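PDB 2X26: periplasmic aliphatic sulphonates-binding protein from Escherichia coli, which probably binds aliphatic sulfonates in the periplasm and delivers them to an ABC-type transporter for uptake. Local coordinates for residues Gly12-Gly15 with Met16-Lys20; Ala200-Gln203 with Gly204-Thr208. One frame throughout, in Å; residues are numbered along the deposited sequence. Where two conformers were deposited one is given.

Contact 1 (Gly12-Gly15 with Met16-Lys20); sequences GSIG and MVLAK
Ile14 lays its CG2 branch beside Leu18 one helical turn on, with Ile14 CG2 and Leu18 CD1 3.8 Å apart. The two side chains run side by side and point the same way. CG2 of Ile14 stands anti to the backbone N (CG1 takes chi1 -60°), which turns this methyl toward the following turn. Leu18 was modelled in two conformers, so this pairing is less certain than the backbone bonds. Both side chains also pack on helices 199-218 and 220-231. On another side of the helix, Ser13 CB and Met16 CB meet at 3.9 Å, and the extended Met16 chain runs on to Tyr9 and Trp36. This is the first turn of helix 14-21, which follows strand 4-9 in a lobe of the periplasmic binding protein fold. Ser13 holds the N-cap position, but its hydroxyl makes no capping bond. OG bonds instead to Gln10 N and Ser58 OG. The turn is closed by Val17 N to Ser13 O, Leu18 N to Ile14 O and Ala19 N to Gly15 O, each 2.9 Å; the Leu18 bond is nearly straight at 173°. Val17 CG2 also rests 3.4 Å from Ser13 O. A glycerol, probably from the crystallisation liquor, is hydrogen-bonded to Gly12 O.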
ATOM      1  N   GLY A  12       2.707  -7.809  -2.592  1.00  8.00           N
ATOM      2  CA  GLY A  12       2.137  -7.644  -1.247  1.00  7.93           C
ATOM      3  C   GLY A  12       0.785  -6.982  -1.182  1.00  8.48           C
ATOM      4  O   GLY A  12       0.283  -6.711  -0.062  1.00 10.41           O
ATOM      5  N   SER A  13       0.140  -6.770  -2.347  1.00  6.58           N
ATOM      6  CA  SER A  13      -1.217  -6.209  -2.392  1.00  5.58           C
ATOM      7  C   SER A  13      -2.154  -7.412  -2.163  1.00  5.48           C
ATOM      8  O   SER A  13      -2.688  -7.967  -3.115  1.00  4.75           O
ATOM      9  CB  SER A  13      -1.540  -5.592  -3.759  1.00  6.53           C
ATOM     10  OG  SER A  13      -0.602  -4.556  -4.070  1.00  7.30           O
ATOM     11  N   ILE A  14      -2.304  -7.828  -0.894  1.00  4.56           N
ATOM     12  CA  ILE A  14      -2.931  -9.142  -0.596  1.00  4.50           C
ATOM     13  C   ILE A  14      -4.324  -9.290  -1.110  1.00  4.69           C
ATOM     14  O   ILE A  14      -4.625 -10.311  -1.715  1.00  4.97           O
ATOM     15  CB  ILE A  14      -2.878  -9.408   0.911  1.00  5.24           C
ATOM     16  CG1 ILE A  14      -1.414  -9.418   1.377  1.00  4.73           C
ATOM     17  CG2 ILE A  14      -3.635 -10.723   1.247  1.00  4.11           C
ATOM     18  CD1 ILE A  14      -0.399 -10.331   0.506  1.00  7.76           C
ATOM     19  N   GLY A  15      -5.154  -8.259  -0.909  1.00  4.96           N
ATOM     20  CA  GLY A  15      -6.559  -8.296  -1.397  1.00  5.73           C
ATOM     21  C   GLY A  15      -6.566  -8.520  -2.924  1.00  6.01           C
ATOM     22  O   GLY A  15      -7.301  -9.400  -3.452  1.00  5.87           O
ATOM     23  N   MET A  16      -5.746  -7.730  -3.635  1.00  5.44           N
ATOM     24  CA  MET A  16      -5.656  -7.864  -5.075  1.00  4.28           C
ATOM     25  C   MET A  16      -5.161  -9.247  -5.499  1.00  4.23           C
ATOM     26  O   MET A  16      -5.773  -9.872  -6.379  1.00  3.44           O
ATOM     27  CB  MET A  16      -4.780  -6.771  -5.675  1.00  3.93           C
ATOM     28  CG  MET A  16      -5.505  -5.438  -5.683  1.00  5.74           C
ATOM     29  SD  MET A  16      -4.429  -4.252  -6.524  1.00  6.84           S
ATOM     30  CE  MET A  16      -5.551  -2.917  -6.705  1.00  4.00           C
ATOM     31  N   VAL A  17      -4.104  -9.714  -4.875  1.00  3.42           N
ATOM     32  CA  VAL A  17      -3.457 -10.987  -5.299  1.00  4.60           C
ATOM     33  C   VAL A  17      -4.422 -12.161  -5.074  1.00  4.27           C
ATOM     34  O   VAL A  17      -4.563 -13.025  -5.964  1.00  4.72           O
ATOM     35  CB  VAL A  17      -2.120 -11.194  -4.563  1.00  4.93           C
ATOM     36  CG1 VAL A  17      -1.549 -12.634  -4.724  1.00  6.65           C
ATOM     37  CG2 VAL A  17      -1.073 -10.183  -5.123  1.00  5.60           C
ATOM     38  N   LEU A  18      -5.081 -12.192  -3.911  1.00  4.15           N
ATOM     39  CA  LEU A  18      -6.060 -13.253  -3.655  0.50  4.25           C
ATOM     40  C   LEU A  18      -7.275 -13.119  -4.574  1.00  3.99           C
ATOM     41  O   LEU A  18      -7.740 -14.115  -5.102  1.00  3.53           O
ATOM     42  CB  LEU A  18      -6.486 -13.330  -2.189  0.50  4.68           C
ATOM     43  CG  LEU A  18      -5.586 -14.327  -1.461  0.50  6.22           C
ATOM     44  CD1 LEU A  18      -4.266 -13.685  -1.117  0.50  2.00           C
ATOM     45  CD2 LEU A  18      -6.273 -14.876  -0.234  0.50  8.04           C
ATOM     46  N   ALA A  19      -7.755 -11.886  -4.808  1.00  3.99           N
ATOM     47  CA  ALA A  19      -8.870 -11.720  -5.762  1.00  4.38           C
ATOM     48  C   ALA A  19      -8.498 -12.247  -7.153  1.00  5.18           C
ATOM     49  O   ALA A  19      -9.328 -12.873  -7.839  1.00  4.88           O
ATOM     50  CB  ALA A  19      -9.297 -10.225  -5.878  1.00  5.09           C
ATOM     51  N   LYS A  20      -7.299 -11.914  -7.588  1.00  3.97           N
ATOM     52  CA  LYS A  20      -6.807 -12.353  -8.901  1.00  3.68           C
ATOM     53  C   LYS A  20      -6.729 -13.878  -8.982  1.00  3.99           C
ATOM     54  O   LYS A  20      -7.260 -14.494  -9.908  1.00  3.80           O
ATOM     55  CB  LYS A  20      -5.427 -11.706  -9.181  1.00  3.95           C
ATOM     56  CG  LYS A  20      -4.797 -12.177 -10.495  1.00  4.22           C
ATOM     57  CD  LYS A  20      -3.322 -11.702 -10.595  1.00  5.57           C
ATOM     58  CE  LYS A  20      -2.706 -12.136 -11.949  1.00 10.33           C
ATOM     59  NZ  LYS A  20      -2.431 -13.627 -12.028  1.00 12.30           N
TER

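Contact 2 (Ala200-Gln203 with Gly204-Thr208); sequences AFIQ and GVLAT
The Phe201 ring has Val205 CG2 over one face, 3.6 Å above the plane and offset toward the rim. This is a CH-pi contact, with CG2 3.8 Å from the ring centroid. At the ring, Tyr29 adds an edge-to-face contact, and Tyr194 also touches Phe201. CG of Phe201 lies anti to the backbone N (chi1 176°), which swings the ring along the helix to the next turn. Val205 meets it with the branch beside its own backbone N, and the same CG2 rests 3.3 Å from Phe201 O. A serine in place of Phe201 would probably leave Val205 CG2 without its aromatic cover and open a gap beside Tyr29. Round the helix, the Ile202 and Leu206 side chains cross at a slant, with Ile202 CG2 3.9 Å from Leu206 CD1.

All of this lies within helix 199-218, whose backbone bonds run from Gly204, Val205, Leu206 and Ala207 N to the carbonyls four residues earlier. Phe201 and Val205 pack on Leu5 of strand 4-9, and Val205 on Leu25 of helix 24-28. The bond from Leu206 N to Ile202 O is the straightest of the four, at 173°. Gly204 O takes two donors, Thr208 N and Thr208 OG1, from opposite faces of its carbonyl plane, each at 2.9 Å. Gln203 extends toward the loop at Pro287, where its NE2 makes a weak bond to Thr288 O. The side-chain packing between the two turns is thus apolar, while the threonine hydroxyl is turned back onto its own helix, which is likely to fix its rotation.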
ATOM      1  N   ALA A 200     -20.092   3.243  -8.486  1.00  9.42           N
ATOM      2  CA  ALA A 200     -20.681   2.014  -7.936  1.00  9.35           C
ATOM      3  C   ALA A 200     -19.760   0.834  -8.184  1.00  9.08           C
ATOM      4  O   ALA A 200     -19.538   0.049  -7.271  1.00  9.38           O
ATOM      5  CB  ALA A 200     -22.048   1.715  -8.540  1.00  9.55           C
ATOM      6  N   PHE A 201     -19.204   0.763  -9.403  1.00  7.99           N
ATOM      7  CA  PHE A 201     -18.293  -0.307  -9.831  1.00  8.55           C
ATOM      8  C   PHE A 201     -17.070  -0.388  -8.948  1.00  8.24           C
ATOM      9  O   PHE A 201     -16.721  -1.463  -8.467  1.00  8.36           O
ATOM     10  CB  PHE A 201     -17.872  -0.107 -11.313  1.00  7.60           C
ATOM     11  CG  PHE A 201     -16.869  -1.113 -11.808  1.00  8.46           C
ATOM     12  CD1 PHE A 201     -17.232  -2.441 -12.016  1.00  7.09           C
ATOM     13  CD2 PHE A 201     -15.573  -0.721 -12.105  1.00  5.92           C
ATOM     14  CE1 PHE A 201     -16.292  -3.380 -12.475  1.00  6.75           C
ATOM     15  CE2 PHE A 201     -14.657  -1.642 -12.585  1.00  8.42           C
ATOM     16  CZ  PHE A 201     -15.017  -2.969 -12.771  1.00  7.85           C
ATOM     17  N   ILE A 202     -16.438   0.752  -8.703  1.00  7.64           N
ATOM     18  CA  ILE A 202     -15.222   0.791  -7.899  1.00  8.02           C
ATOM     19  C   ILE A 202     -15.518   0.320  -6.466  1.00  7.35           C
ATOM     20  O   ILE A 202     -14.739  -0.408  -5.839  1.00  7.08           O
ATOM     21  CB  ILE A 202     -14.620   2.208  -7.892  1.00  7.24           C
ATOM     22  CG1 ILE A 202     -14.000   2.524  -9.270  1.00  9.27           C
ATOM     23  CG2 ILE A 202     -13.567   2.362  -6.771  1.00 10.60           C
ATOM     24  CD1 ILE A 202     -12.873   1.579  -9.657  1.00 15.74           C
ATOM     25  N   GLN A 203     -16.669   0.726  -5.959  1.00  7.42           N
ATOM     26  CA  GLN A 203     -17.002   0.337  -4.607  1.00  7.50           C
ATOM     27  C   GLN A 203     -17.132  -1.176  -4.495  1.00  6.59           C
ATOM     28  O   GLN A 203     -16.659  -1.777  -3.505  1.00  7.48           O
ATOM     29  CB  GLN A 203     -18.278   1.041  -4.163  1.00  7.13           C
ATOM     30  CG  GLN A 203     -18.074   2.550  -4.067  1.00  7.64           C
ATOM     31  CD  GLN A 203     -19.270   3.219  -3.430  1.00 10.63           C
ATOM     32  OE1 GLN A 203     -19.693   2.818  -2.345  1.00 10.35           O
ATOM     33  NE2 GLN A 203     -19.847   4.203  -4.116  1.00  8.16           N
ATOM     34  N   GLY A 204     -17.689  -1.781  -5.530  1.00  6.89           N
ATOM     35  CA  GLY A 204     -17.919  -3.211  -5.554  1.00  6.90           C
ATOM     36  C   GLY A 204     -16.582  -3.894  -5.737  1.00  7.20           C
ATOM     37  O   GLY A 204     -16.349  -4.978  -5.157  1.00  8.22           O
ATOM     38  N   VAL A 205     -15.712  -3.273  -6.545  1.00  6.49           N
ATOM     39  CA  VAL A 205     -14.374  -3.869  -6.775  1.00  6.03           C
ATOM     40  C   VAL A 205     -13.605  -3.901  -5.448  1.00  6.77           C
ATOM     41  O   VAL A 205     -12.993  -4.934  -5.051  1.00  5.54           O
ATOM     42  CB  VAL A 205     -13.570  -3.139  -7.906  1.00  6.05           C
ATOM     43  CG1 VAL A 205     -12.130  -3.542  -7.874  1.00  5.78           C
ATOM     44  CG2 VAL A 205     -14.202  -3.459  -9.292  1.00  5.99           C
ATOM     45  N   LEU A 206     -13.579  -2.766  -4.766  1.00  5.23           N
ATOM     46  CA  LEU A 206     -12.859  -2.679  -3.491  1.00  4.99           C
ATOM     47  C   LEU A 206     -13.449  -3.653  -2.466  1.00  5.24           C
ATOM     48  O   LEU A 206     -12.691  -4.326  -1.752  1.00  5.27           O
ATOM     49  CB  LEU A 206     -12.857  -1.242  -2.955  1.00  5.04           C
ATOM     50  CG  LEU A 206     -12.136  -0.221  -3.872  1.00  7.37           C
ATOM     51  CD1 LEU A 206     -12.260   1.185  -3.322  1.00 11.64           C
ATOM     52  CD2 LEU A 206     -10.701  -0.570  -4.084  1.00  8.99           C
ATOM     53  N   ALA A 207     -14.757  -3.789  -2.462  1.00  5.77           N
ATOM     54  CA  ALA A 207     -15.417  -4.690  -1.527  1.00  4.38           C
ATOM     55  C   ALA A 207     -14.988  -6.123  -1.809  1.00  5.35           C
ATOM     56  O   ALA A 207     -14.746  -6.900  -0.855  1.00  5.73           O
ATOM     57  CB  ALA A 207     -16.941  -4.532  -1.656  1.00  5.69           C
ATOM     58  N   THR A 208     -14.815  -6.447  -3.111  1.00  6.10           N
ATOM     59  CA  THR A 208     -14.292  -7.735  -3.553  1.00  5.27           C
ATOM     60  C   THR A 208     -12.856  -7.966  -3.057  1.00  4.63           C
ATOM     61  O   THR A 208     -12.541  -9.053  -2.604  1.00  4.71           O
ATOM     62  CB  THR A 208     -14.312  -7.852  -5.077  1.00  5.58           C
ATOM     63  OG1 THR A 208     -15.655  -7.729  -5.541  1.00  8.40           O
ATOM     64  CG2 THR A 208     -13.848  -9.226  -5.501  1.00  3.96           C
TER

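Overall arrangement
Contacts 1 and 2 are single-helix contacts, and their two helices pack on each other. Their centres lie 14 Å apart and their nearest atoms about 5 Å apart, without touching. Contact 1 is buried and sits nearer the centre of the chain. Contact 2 is only partly buried, with Ala200 and Ala207 exposed. Helix 199-218 joins them: Phe209, just past contact 2, touches Met16 and Ala19 of contact 1. Strand 4-9 is shared as well, through Tyr9 for contact 1 and Leu5 for contact 2. Contact 1 includes the N-cap and has aliphatic packing; contact 2, starting one residue into its helix, adds an aromatic face.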